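Local coordinates for protein trichothecene 3-O-acetyltransferase TRI101 (Fusarium sporotrichioides, PDB 2ZBA) that transfers an acetyl group from acetyl coenzyme A to the 3-hydroxyl of trichothecenes, a step in the biosynthesis of mycotoxins such as T-2 toxin, at residues 124-129 / 158-163; 128-133 / 411-416; 237-242 / 434-439; 381-386 / 418-423. All blocks are in the same frame, centred on the assembly; numbering follows the deposited sequence. Where two conformers were deposited one is given.

Contact 1 of 4, residues 124-129 / 158-163; sequences VVAPRK and ILTVNG
Ile-158, at the start of this part of strand 156-164, meets Val-125 through methyl groups alone: its CD1 lies 3.9 Å from Val-125 CG1, the two side chains slanting across each other. Two residues on, Thr-160 turns its hydroxyl to the last turn of helix 122-125 and donates from OG1 to Val-125 O over 2.9 Å, arriving from above the carbonyl plane, 57° out of it. The torsion that sets OG1 beside the backbone N (chi1 -59°) leaves CG2 to the neighbouring residue, where it rests 3.8 Å from Ala-126 CB. Thr-160 OG1 is also bonded to Ser-33 on strand 29-37, and Val-125 O takes a second donor from Asn-151, so two donors grip the carbonyl at the helix end. Asn-162 then splits its amide between two neighbours. ND2 donates to Arg-128 O over 3.0 Å, again well out of the carbonyl plane and bent, while OD1 is buried against the proline ring, 3.3 Å from Pro-127 CD, and has no hydrogen-bond partner. Thr-160 and Asn-162 thus hold, by side chain to backbone bonds, a segment that runs nearly parallel to the strand, 15° apart end to end. The arrangement is that of a helix exit laid over the face of the mixed five-stranded sheet, most of it from the N-terminal half, of this BAHD-superfamily acyltransferase.

Contact 2 of 4, residues 128-133 / 411-416; sequences RKTLAI and PRFEPF. With ZBA (12,13-Epoxytrichothec-9-ene-3,4,8,15-tetrol-4,15-diacetate-8-isovalerate), chain F.
One wall of the trichothecene pocket is built here, where the loop after helix 122-125 meets the loop between strands 407-409 and 419-422. Thr-130 sits squarely on the ring of Phe-413: its CG2 makes a CH-pi contact 3.9 Å from the centroid and 1° off the normal. Phe-413 CG lies between the backbone N and the carbonyl carbon (chi1 56°), a rotamer that sends the ring under the threonine. Thr-130 OG1 hydrogen-bonds Arg-410. Leu-131 crosses Phe-413 at about a right angle, with CD1 4.1 Å from Phe-413 CD1, and puts its other methyl, CD2, 3.9 Å from C39 of the bound T-2 toxin. Phe-416 reaches the same ligand, its CE2 3.1 Å from the isovalerate carbonyl oxygen O18. Further out, Lys-129 NZ forms a salt bridge with Glu-414 OE2 over 2.9 Å, met on the syn side but 30° out of the carboxylate plane; bends in both side chains, at chi3 and chi4 of Lys-129 and chi2 of Glu-414, bring the charges together. A water accepts from Leu-131 N and donates to Glu-414 OE1, tying backbone to carboxylate. Glu-122 gives the lysine a second acidic partner, so its positive charge is probably well stabilised, and the ion pair fastens the two loops beside Leu-131 and Phe-413, whose apolar groups meet the toxin's methyl C39.

Contact 3 of 4, residues 237-242 / 434-439; sequences ATWAFF and SISLRD
Trp-239 lies flat over Ser-436 in an antiparallel pair of strands, 237-242 and 434-438, of the mixed seven-stranded sheet. The two form a non-hydrogen-bonded pair with both side chains on one face. Ser-436 CB stands over the centre of the six-membered ring, 3.5 Å from its centroid and 5° off the normal, a CH-pi contact. The indole NE1 bonds to Glu-414 O, which helps fix the ring's rotation. Ser-436 OG, anti to its own N (chi1 -171°), is turned toward the partner strand and donates to Thr-238 O over 2.9 Å, from well above the carbonyl plane. On the same face Phe-241 has Ser-434 CA at its edge, in plane, and its CE1 lies 3.4 Å from Ser-434 OG; that hydroxyl oxygen also approaches Trp-239 CE3, and so is wedged between the two aromatic side chains. On the side of Ala-240 and Ile-435, Phe-242 crosses Ile-435 at about a right angle, Phe-242 CD2 3.8 Å from Ile-435 CD1. The backbones are joined most regularly at one hydrogen-bonded pair, where Ala-240 N to Ile-435 O and Ile-435 N to Ala-240 O are both 2.9 Å. Toward Arg-438 the pairing weakens: Thr-238 N still reaches Leu-437 O, but the return bond is weak. A water bridges the strands there, accepting from Thr-238 OG1 at 2.6 Å and donating both to Leu-437 O and to Asp-439 OD1.

Contact 4 of 4, residues 381-386 / 418-423; sequences SSIMLS and SLMYFM. With ZBA (12,13-Epoxytrichothec-9-ene-3,4,8,15-tetrol-4,15-diacetate-8-isovalerate), chain F.
Ser-386 and Tyr-421, Leu-385 and Met-420, and Met-384 and Leu-419 face each other in register on two parallel strands, 383-386 and 419-422, joined by four backbone hydrogen bonds. Met-384 N donates to Ser-418 O over 2.9 Å, Met-384 O accepts from Met-420 N, Ser-386 N donates to Met-420 O, and Ser-386 O takes Phe-422 N: the alternation expected of a parallel pair. Apolar packing fills the face carrying Leu-385 and Met-420. Leu-385 CD1 stands over the Phe-422 ring toward its rim in a CH-pi contact, 4.0 Å from the centroid and 18° off the normal, while CD2 touches Phe-422 CZ at 3.8 Å; CG anti to the backbone N (chi1 168°) carries both methyls to that ring. The selenium of Met-420, a selenomethionine, rests 3.9 Å from Ile-383 CG2. Ligand contacts occupy the opposite face. Tyr-421 OH donates to O10 of the bound T-2 toxin over 2.8 Å, the CE of selenomethionine Met-384 lies 3.3 Å from O18, and Leu-419 CD1 comes within 3.6 Å of C36. Ser-386 CB also touches the toxin, whereas its OG makes a weak hydrogen bond to coenzyme A, so this residue stands where acceptor and cofactor meet. Within the sheet the pair runs between strands 294-302 and 431-438, and helix 269-285 packs on the Leu-385 and Phe-422 side, through Ser-274, Leu-273 and Ile-277.

In the fold
Contacts 3 and 4 lie in one sheet, their centres 10 Å apart, because strands 419-422 and 431-438 are neighbours there: Ser-434 N lies 2.8 Å from Tyr-421 O. Contact 2 joins that sheet to the N-terminal half. It shares Arg-128 and Lys-129 with contact 1, and reaches contact 3 through Phe-416 N, 3.0 Å from Ser-436 OG, and contact 4 through Phe-413 CZ, 3.8 Å from Leu-419 CD2. Contacts 2 and 4 both touch the bound toxin. Trp-239 of contact 3 stays about 7 Å from it, a second layer behind the pocket, and Asn-162 of contact 1 about 12 Å, each measured from the side chain.

Contact 1 of 4, residues 124-129 / 158-163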
# COMPACT_ATOMS: atom_id res chain seq x y z
N VAL A 124 -9.49 -10.73 12.55
CA VAL A 124 -9.95 -10.12 13.81
C VAL A 124 -10.32 -8.63 13.62
O VAL A 124 -11.35 -8.17 14.12
CB VAL A 124 -8.87 -10.29 14.95
CG1 VAL A 124 -9.25 -9.52 16.20
CG2 VAL A 124 -8.64 -11.76 15.29
N VAL A 125 -9.48 -7.87 12.90
CA VAL A 125 -9.65 -6.41 12.87
C VAL A 125 -10.26 -5.77 11.61
O VAL A 125 -10.67 -4.61 11.66
CB VAL A 125 -8.33 -5.65 13.28
CG1 VAL A 125 -7.97 -5.96 14.74
CG2 VAL A 125 -7.16 -5.97 12.32
N ALA A 126 -10.35 -6.52 10.52
CA ALA A 126 -10.77 -5.97 9.22
C ALA A 126 -12.14 -6.52 8.75
O ALA A 126 -12.47 -7.68 9.03
CB ALA A 126 -9.71 -6.24 8.18
N PRO A 127 -12.93 -5.69 8.04
CA PRO A 127 -14.27 -6.12 7.63
C PRO A 127 -14.28 -7.12 6.47
O PRO A 127 -15.26 -7.87 6.32
CB PRO A 127 -14.96 -4.81 7.23
CG PRO A 127 -13.83 -3.93 6.77
CD PRO A 127 -12.63 -4.31 7.61
N ARG A 128 -13.21 -7.13 5.68
CA ARG A 128 -13.02 -8.10 4.60
C ARG A 128 -11.55 -8.43 4.47
O ARG A 128 -10.70 -7.62 4.82
CB ARG A 128 -13.40 -7.48 3.27
CG ARG A 128 -14.82 -7.48 2.92
CD ARG A 128 -14.85 -7.03 1.50
NE ARG A 128 -14.43 -8.10 0.60
CZ ARG A 128 -15.21 -8.62 -0.34
NH1 ARG A 128 -14.76 -9.61 -1.11
NH2 ARG A 128 -16.44 -8.16 -0.51
N LYS A 129 -11.25 -9.58 3.87
CA LYS A 129 -9.88 -10.04 3.68
C LYS A 129 -9.13 -9.29 2.56
O LYS A 129 -9.74 -8.72 1.64
CB LYS A 129 -9.86 -11.54 3.42
CG LYS A 129 -10.13 -12.39 4.64
CD LYS A 129 -10.35 -13.87 4.24
CE LYS A 129 -9.15 -14.47 3.51
NZ LYS A 129 -7.95 -14.55 4.40
N ILE A 158 -9.49 0.22 17.66
CA ILE A 158 -8.87 0.03 16.34
C ILE A 158 -9.85 0.33 15.21
O ILE A 158 -10.90 -0.33 15.07
CB ILE A 158 -8.30 -1.40 16.16
CG1 ILE A 158 -7.30 -1.72 17.27
CG2 ILE A 158 -7.62 -1.54 14.79
CD1 ILE A 158 -6.83 -3.16 17.26
N LEU A 159 -9.54 1.35 14.42
CA LEU A 159 -10.30 1.61 13.22
C LEU A 159 -9.55 1.05 12.03
O LEU A 159 -8.37 1.38 11.82
CB LEU A 159 -10.52 3.11 13.04
CG LEU A 159 -11.19 3.52 11.74
CD1 LEU A 159 -12.63 2.99 11.66
CD2 LEU A 159 -11.18 4.99 11.65
N THR A 160 -10.22 0.19 11.27
CA THR A 160 -9.62 -0.42 10.09
C THR A 160 -10.38 0.04 8.86
O THR A 160 -11.61 0.00 8.85
CB THR A 160 -9.67 -1.93 10.18
OG1 THR A 160 -8.96 -2.35 11.35
CG2 THR A 160 -9.04 -2.56 8.94
N VAL A 161 -9.65 0.51 7.84
CA VAL A 161 -10.27 0.96 6.59
C VAL A 161 -9.82 0.11 5.40
O VAL A 161 -8.61 -0.05 5.16
CB VAL A 161 -10.02 2.45 6.32
CG1 VAL A 161 -10.82 2.90 5.09
CG2 VAL A 161 -10.39 3.29 7.54
N ASN A 162 -10.81 -0.41 4.65
CA ASN A 162 -10.59 -1.26 3.46
C ASN A 162 -10.93 -0.53 2.18
O ASN A 162 -11.96 0.12 2.10
CB ASN A 162 -11.48 -2.53 3.52
CG ASN A 162 -10.83 -3.66 4.28
OD1 ASN A 162 -10.37 -3.49 5.41
ND2 ASN A 162 -10.80 -4.83 3.65
N GLY A 163 -10.06 -0.63 1.17
CA GLY A 163 -10.31 0.01 -0.13
C GLY A 163 -10.06 -1.00 -1.25
O GLY A 163 -9.02 -1.63 -1.28

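Contact 2 of 4, residues 128-133 / 411-416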
# COMPACT_ATOMS: atom_id res chain seq x y z
N ARG A 128 -13.21 -7.13 5.68
CA ARG A 128 -13.02 -8.10 4.60
C ARG A 128 -11.55 -8.43 4.47
O ARG A 128 -10.70 -7.62 4.82
CB ARG A 128 -13.40 -7.48 3.27
CG ARG A 128 -14.82 -7.48 2.92
CD ARG A 128 -14.85 -7.03 1.50
NE ARG A 128 -14.43 -8.10 0.60
CZ ARG A 128 -15.21 -8.62 -0.34
NH1 ARG A 128 -14.76 -9.61 -1.11
NH2 ARG A 128 -16.44 -8.16 -0.51
N LYS A 129 -11.25 -9.58 3.87
CA LYS A 129 -9.88 -10.04 3.68
C LYS A 129 -9.13 -9.29 2.56
O LYS A 129 -9.74 -8.72 1.64
CB LYS A 129 -9.86 -11.54 3.42
CG LYS A 129 -10.13 -12.39 4.64
CD LYS A 129 -10.35 -13.87 4.24
CE LYS A 129 -9.15 -14.47 3.51
NZ LYS A 129 -7.95 -14.55 4.40
N THR A 130 -7.80 -9.29 2.65
CA THR A 130 -6.96 -8.68 1.62
C THR A 130 -7.11 -9.39 0.27
O THR A 130 -7.29 -8.74 -0.76
CB THR A 130 -5.46 -8.66 2.06
OG1 THR A 130 -5.32 -7.92 3.28
CG2 THR A 130 -4.57 -8.02 0.97
N LEU A 131 -7.07 -10.71 0.30
CA LEU A 131 -7.10 -11.54 -0.91
C LEU A 131 -8.46 -12.23 -1.11
O LEU A 131 -9.09 -12.65 -0.14
CB LEU A 131 -5.97 -12.58 -0.87
CG LEU A 131 -4.52 -12.09 -0.68
CD1 LEU A 131 -3.56 -13.24 -0.44
CD2 LEU A 131 -4.04 -11.26 -1.85
N ALA A 132 -8.89 -12.34 -2.36
CA ALA A 132 -10.18 -12.99 -2.68
C ALA A 132 -10.10 -14.52 -2.55
O ALA A 132 -10.15 -15.26 -3.54
CB ALA A 132 -10.66 -12.58 -4.07
N ILE A 133 -9.97 -14.98 -1.30
CA ILE A 133 -10.05 -16.38 -0.94
C ILE A 133 -11.31 -16.54 -0.09
O ILE A 133 -11.65 -15.67 0.70
CB ILE A 133 -8.83 -16.81 -0.10
N PRO A 411 -2.80 -4.52 8.70
CA PRO A 411 -3.13 -5.88 9.17
C PRO A 411 -2.41 -7.04 8.45
O PRO A 411 -2.01 -6.91 7.28
CB PRO A 411 -4.63 -5.97 8.94
CG PRO A 411 -5.10 -4.57 9.05
CD PRO A 411 -4.01 -3.74 8.44
N ARG A 412 -2.25 -8.14 9.17
CA ARG A 412 -1.57 -9.31 8.68
C ARG A 412 -2.53 -10.15 7.83
O ARG A 412 -3.69 -10.36 8.18
CB ARG A 412 -1.03 -10.14 9.84
CG ARG A 412 -0.22 -11.36 9.42
CD ARG A 412 0.44 -12.07 10.60
NE ARG A 412 -0.47 -12.25 11.74
CZ ARG A 412 -1.37 -13.22 11.85
NH1 ARG A 412 -1.52 -14.11 10.89
NH2 ARG A 412 -2.14 -13.28 12.92
N PHE A 413 -2.03 -10.62 6.70
CA PHE A 413 -2.78 -11.59 5.92
C PHE A 413 -1.86 -12.76 5.63
O PHE A 413 -0.85 -12.91 6.30
CB PHE A 413 -3.41 -10.96 4.68
CG PHE A 413 -2.45 -10.25 3.76
CD1 PHE A 413 -2.04 -10.86 2.57
CD2 PHE A 413 -2.00 -8.97 4.04
CE1 PHE A 413 -1.18 -10.22 1.69
CE2 PHE A 413 -1.12 -8.30 3.16
CZ PHE A 413 -0.72 -8.93 1.99
N GLU A 414 -2.23 -13.60 4.67
CA GLU A 414 -1.45 -14.79 4.34
C GLU A 414 -0.02 -14.43 4.03
O GLU A 414 0.22 -13.38 3.44
CB GLU A 414 -2.05 -15.51 3.12
CG GLU A 414 -3.32 -16.26 3.42
CD GLU A 414 -4.58 -15.44 3.17
OE1 GLU A 414 -4.48 -14.26 2.75
OE2 GLU A 414 -5.68 -16.00 3.38
N PRO A 415 0.94 -15.29 4.43
CA PRO A 415 2.34 -15.14 4.08
C PRO A 415 2.47 -15.01 2.57
O PRO A 415 1.78 -15.69 1.84
CB PRO A 415 2.97 -16.44 4.56
CG PRO A 415 2.10 -16.87 5.67
CD PRO A 415 0.72 -16.49 5.26
N PHE A 416 3.34 -14.12 2.13
CA PHE A 416 3.47 -13.83 0.72
C PHE A 416 4.93 -13.46 0.49
O PHE A 416 5.32 -12.30 0.62
CB PHE A 416 2.55 -12.69 0.36
CG PHE A 416 2.15 -12.67 -1.07
CD1 PHE A 416 0.85 -12.98 -1.43
CD2 PHE A 416 3.05 -12.30 -2.06
CE1 PHE A 416 0.46 -12.95 -2.75
CE2 PHE A 416 2.68 -12.27 -3.39
CZ PHE A 416 1.38 -12.60 -3.74
O18 ZBA F . 1.88 -9.63 -4.87
C44 ZBA F . 0.72 -9.55 -5.21
C45 ZBA F . 0.07 -10.31 -6.31
C46 ZBA F . -1.31 -10.78 -6.04
C48 ZBA F . -1.64 -11.72 -4.99
C47 ZBA F . -2.50 -10.35 -6.82
O17 ZBA F . -0.10 -8.73 -4.56
C31 ZBA F . 0.41 -7.70 -3.65
C30 ZBA F . 1.16 -6.62 -4.41
C32 ZBA F . -0.77 -7.26 -2.85
C39 ZBA F . -1.44 -8.34 -2.06
C33 ZBA F . -1.15 -6.00 -2.83
C34 ZBA F . -0.42 -4.91 -3.55
O10 ZBA F . 0.54 -4.31 -2.60
C29 ZBA F . 0.37 -5.34 -4.84
C38 ZBA F . -0.65 -5.69 -5.95
O12 ZBA F . -0.05 -6.61 -6.89
C40 ZBA F . -0.60 -6.68 -8.10
C41 ZBA F . 0.06 -7.72 -8.95
O13 ZBA F . -1.48 -6.03 -8.47
C28 ZBA F . 1.34 -4.15 -5.32
C37 ZBA F . 2.04 -4.50 -6.66
C35 ZBA F . 2.31 -3.86 -4.16
C25 ZBA F . 1.44 -3.30 -3.11
C36 ZBA F . 3.63 -4.40 -3.95
O11 ZBA F . 3.47 -3.05 -4.40
C27 ZBA F . 0.58 -2.74 -5.33
C26 ZBA F . 0.84 -2.19 -3.94
O16 ZBA F . -0.29 -1.64 -3.31
O14 ZBA F . 1.01 -1.76 -6.33
O HOH W 1 -6.19 -12.42 2.47

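Contact 3 of 4, residues 237-242 / 434-439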
# COMPACT_ATOMS: atom_id res chain seq x y z
N ALA A 237 6.51 -19.64 5.04
CA ALA A 237 6.84 -18.22 5.20
C ALA A 237 6.04 -17.52 6.30
O ALA A 237 5.04 -18.06 6.78
CB ALA A 237 6.65 -17.48 3.88
N THR A 238 6.46 -16.31 6.69
CA THR A 238 5.72 -15.51 7.66
C THR A 238 5.77 -14.01 7.34
O THR A 238 6.40 -13.59 6.37
CB THR A 238 6.24 -15.68 9.12
OG1 THR A 238 7.53 -15.08 9.27
CG2 THR A 238 6.31 -17.12 9.52
N TRP A 239 5.08 -13.23 8.17
CA TRP A 239 5.12 -11.78 8.14
C TRP A 239 5.77 -11.29 9.45
O TRP A 239 5.59 -11.89 10.52
CB TRP A 239 3.70 -11.24 8.06
CG TRP A 239 3.09 -11.20 6.68
CD1 TRP A 239 2.19 -12.07 6.16
CD2 TRP A 239 3.35 -10.22 5.65
NE1 TRP A 239 1.85 -11.70 4.86
CE2 TRP A 239 2.56 -10.58 4.53
CE3 TRP A 239 4.18 -9.09 5.57
CZ2 TRP A 239 2.59 -9.84 3.34
CZ3 TRP A 239 4.18 -8.35 4.38
CH2 TRP A 239 3.40 -8.73 3.29
N ALA A 240 6.51 -10.18 9.37
CA ALA A 240 7.02 -9.49 10.57
C ALA A 240 7.20 -8.00 10.33
O ALA A 240 7.60 -7.60 9.25
CB ALA A 240 8.34 -10.11 11.00
N PHE A 241 6.87 -7.18 11.34
CA PHE A 241 7.31 -5.79 11.41
C PHE A 241 8.77 -5.67 11.87
O PHE A 241 9.23 -6.40 12.75
CB PHE A 241 6.45 -4.96 12.38
CG PHE A 241 5.07 -4.64 11.89
CD1 PHE A 241 4.79 -4.45 10.54
CD2 PHE A 241 4.04 -4.49 12.82
CE1 PHE A 241 3.50 -4.15 10.11
CE2 PHE A 241 2.75 -4.19 12.41
CZ PHE A 241 2.48 -4.02 11.04
N PHE A 242 9.50 -4.73 11.26
CA PHE A 242 10.85 -4.32 11.70
C PHE A 242 10.87 -2.80 11.80
O PHE A 242 10.29 -2.11 10.95
CB PHE A 242 11.96 -4.78 10.74
CG PHE A 242 12.18 -6.27 10.68
CD1 PHE A 242 13.15 -6.87 11.45
CD2 PHE A 242 11.44 -7.06 9.80
CE1 PHE A 242 13.37 -8.26 11.38
CE2 PHE A 242 11.65 -8.42 9.72
CZ PHE A 242 12.60 -9.03 10.52
N SER A 434 6.99 -3.74 6.92
CA SER A 434 6.29 -5.01 7.04
C SER A 434 6.90 -5.92 5.97
O SER A 434 6.91 -5.57 4.78
CB SER A 434 4.79 -4.83 6.89
OG SER A 434 4.10 -6.00 7.30
N ILE A 435 7.47 -7.03 6.41
CA ILE A 435 8.30 -7.87 5.56
C ILE A 435 7.77 -9.31 5.59
O ILE A 435 7.47 -9.86 6.66
CB ILE A 435 9.83 -7.80 5.98
CG1 ILE A 435 10.41 -6.38 5.76
CG2 ILE A 435 10.68 -8.92 5.30
CD1 ILE A 435 11.94 -6.21 6.12
N SER A 436 7.63 -9.90 4.41
CA SER A 436 7.30 -11.32 4.29
C SER A 436 8.45 -12.04 3.60
O SER A 436 8.93 -11.62 2.52
CB SER A 436 5.98 -11.53 3.55
OG SER A 436 5.57 -12.90 3.63
N LEU A 437 8.92 -13.11 4.24
CA LEU A 437 10.02 -13.91 3.75
C LEU A 437 9.80 -15.36 4.20
O LEU A 437 9.19 -15.60 5.25
CB LEU A 437 11.35 -13.39 4.31
CG LEU A 437 11.92 -12.04 3.84
CD1 LEU A 437 13.10 -11.58 4.74
CD2 LEU A 437 12.36 -12.08 2.37
N ARG A 438 10.30 -16.31 3.40
CA ARG A 438 10.32 -17.72 3.80
C ARG A 438 11.16 -17.91 5.07
O ARG A 438 12.13 -17.19 5.28
CB ARG A 438 10.80 -18.62 2.65
CG ARG A 438 12.32 -18.64 2.42
CD ARG A 438 12.71 -19.66 1.35
NE ARG A 438 12.08 -19.40 0.05
CZ ARG A 438 12.06 -20.26 -0.97
NH1 ARG A 438 12.65 -21.44 -0.86
NH2 ARG A 438 11.45 -19.94 -2.10
N ASP A 439 10.80 -18.90 5.89
CA ASP A 439 11.38 -19.08 7.24
C ASP A 439 12.91 -18.96 7.34
O ASP A 439 13.41 -18.25 8.22
CB ASP A 439 10.92 -20.39 7.88
CG ASP A 439 9.45 -20.38 8.30
OD1 ASP A 439 8.78 -19.33 8.21
OD2 ASP A 439 8.96 -21.44 8.71
O HOH W 2 9.29 -16.56 8.02

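Contact 4 of 4, residues 381-386 / 418-423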
# COMPACT_ATOMS: atom_id res chain seq x y z
N SER A 381 13.51 -14.86 -5.22
CA SER A 381 14.67 -14.00 -5.40
C SER A 381 14.34 -12.52 -5.59
O SER A 381 15.23 -11.66 -5.56
CB SER A 381 15.49 -14.50 -6.58
OG SER A 381 14.67 -14.54 -7.74
N SER A 382 13.06 -12.22 -5.79
CA SER A 382 12.66 -10.83 -6.01
C SER A 382 12.37 -10.10 -4.70
O SER A 382 12.49 -10.67 -3.61
CB SER A 382 11.48 -10.75 -6.98
OG SER A 382 10.28 -11.18 -6.35
N ILE A 383 12.03 -8.82 -4.82
CA ILE A 383 11.42 -8.04 -3.76
C ILE A 383 10.33 -7.21 -4.42
O ILE A 383 10.53 -6.65 -5.51
CB ILE A 383 12.42 -7.12 -3.01
CG1 ILE A 383 13.40 -7.95 -2.19
CG2 ILE A 383 11.66 -6.16 -2.10
CD1 ILE A 383 14.53 -7.18 -1.58
N MSE A 384 9.17 -7.15 -3.77
CA MSE A 384 8.06 -6.33 -4.24
C MSE A 384 7.64 -5.39 -3.10
O MSE A 384 6.92 -5.78 -2.19
CB MSE A 384 6.93 -7.24 -4.70
CG MSE A 384 7.43 -8.43 -5.54
SE MSE A 384 6.44 -10.08 -5.22
CE MSE A 384 4.99 -9.68 -6.06
N LEU A 385 8.11 -4.16 -3.17
CA LEU A 385 7.95 -3.21 -2.07
C LEU A 385 7.03 -2.06 -2.40
O LEU A 385 7.16 -1.44 -3.46
CB LEU A 385 9.31 -2.66 -1.66
CG LEU A 385 9.29 -1.45 -0.71
CD1 LEU A 385 8.95 -1.86 0.71
CD2 LEU A 385 10.62 -0.68 -0.78
N SER A 386 6.10 -1.78 -1.49
CA SER A 386 5.30 -0.57 -1.53
C SER A 386 5.48 0.31 -0.28
O SER A 386 5.03 -0.03 0.81
CB SER A 386 3.82 -0.89 -1.69
OG SER A 386 3.08 0.31 -1.72
N SER A 418 8.51 -12.35 -0.22
CA SER A 418 9.16 -11.24 -0.92
C SER A 418 8.32 -9.99 -1.03
O SER A 418 8.79 -8.96 -1.52
CB SER A 418 9.66 -11.68 -2.31
OG SER A 418 10.62 -12.72 -2.18
N LEU A 419 7.08 -10.06 -0.54
CA LEU A 419 6.21 -8.89 -0.51
C LEU A 419 6.51 -8.05 0.72
O LEU A 419 6.72 -8.60 1.79
CB LEU A 419 4.72 -9.29 -0.60
CG LEU A 419 3.67 -8.18 -0.62
CD1 LEU A 419 3.69 -7.37 -1.96
CD2 LEU A 419 2.30 -8.79 -0.37
N MSE A 420 6.55 -6.73 0.53
CA MSE A 420 6.97 -5.81 1.58
C MSE A 420 6.26 -4.46 1.52
O MSE A 420 5.82 -4.02 0.44
CB MSE A 420 8.49 -5.60 1.53
CG MSE A 420 9.27 -6.87 1.75
SE MSE A 420 11.15 -6.62 1.76
CE MSE A 420 11.71 -8.44 1.48
N TYR A 421 6.15 -3.80 2.67
CA TYR A 421 5.60 -2.46 2.79
C TYR A 421 6.46 -1.64 3.72
O TYR A 421 7.06 -2.20 4.64
CB TYR A 421 4.19 -2.49 3.39
CG TYR A 421 3.19 -3.22 2.51
CD1 TYR A 421 2.52 -2.55 1.49
CD2 TYR A 421 2.93 -4.58 2.70
CE1 TYR A 421 1.62 -3.21 0.67
CE2 TYR A 421 2.02 -5.25 1.87
CZ TYR A 421 1.38 -4.56 0.87
OH TYR A 421 0.47 -5.20 0.05
N PHE A 422 6.47 -0.32 3.52
CA PHE A 422 6.82 0.59 4.61
C PHE A 422 5.53 1.22 5.09
O PHE A 422 4.70 1.63 4.28
CB PHE A 422 7.76 1.74 4.18
CG PHE A 422 9.10 1.32 3.65
CD1 PHE A 422 9.70 0.12 4.04
CD2 PHE A 422 9.80 2.16 2.78
CE1 PHE A 422 10.96 -0.23 3.54
CE2 PHE A 422 11.03 1.80 2.28
CZ PHE A 422 11.61 0.62 2.67
N MSE A 423 5.38 1.32 6.42
CA MSE A 423 4.22 1.94 7.04
C MSE A 423 4.32 3.45 6.87
O MSE A 423 5.39 3.95 6.54
CB MSE A 423 4.18 1.57 8.54
CG MSE A 423 3.86 0.09 8.88
SE MSE A 423 2.18 -0.63 8.11
CE MSE A 423 2.89 -1.25 6.39
O18 ZBA F . 1.88 -9.63 -4.87
C44 ZBA F . 0.72 -9.55 -5.21
C45 ZBA F . 0.07 -10.31 -6.31
C46 ZBA F . -1.31 -10.78 -6.04
C48 ZBA F . -1.64 -11.72 -4.99
C47 ZBA F . -2.50 -10.35 -6.82
O17 ZBA F . -0.10 -8.73 -4.56
C31 ZBA F . 0.41 -7.70 -3.65
C30 ZBA F . 1.16 -6.62 -4.41
C32 ZBA F . -0.77 -7.26 -2.85
C39 ZBA F . -1.44 -8.34 -2.06
C33 ZBA F . -1.15 -6.00 -2.83
C34 ZBA F . -0.42 -4.91 -3.55
O10 ZBA F . 0.54 -4.31 -2.60
C29 ZBA F . 0.37 -5.34 -4.84
C38 ZBA F . -0.65 -5.69 -5.95
O12 ZBA F . -0.05 -6.61 -6.89
C40 ZBA F . -0.60 -6.68 -8.10
C41 ZBA F . 0.06 -7.72 -8.95
O13 ZBA F . -1.48 -6.03 -8.47
C28 ZBA F . 1.34 -4.15 -5.32
C37 ZBA F . 2.04 -4.50 -6.66
C35 ZBA F . 2.31 -3.86 -4.16
C25 ZBA F . 1.44 -3.30 -3.11
C36 ZBA F . 3.63 -4.40 -3.95
O11 ZBA F . 3.47 -3.05 -4.40
C27 ZBA F . 0.58 -2.74 -5.33
C26 ZBA F . 0.84 -2.19 -3.94
O16 ZBA F . -0.29 -1.64 -3.31
O14 ZBA F . 1.01 -1.76 -6.33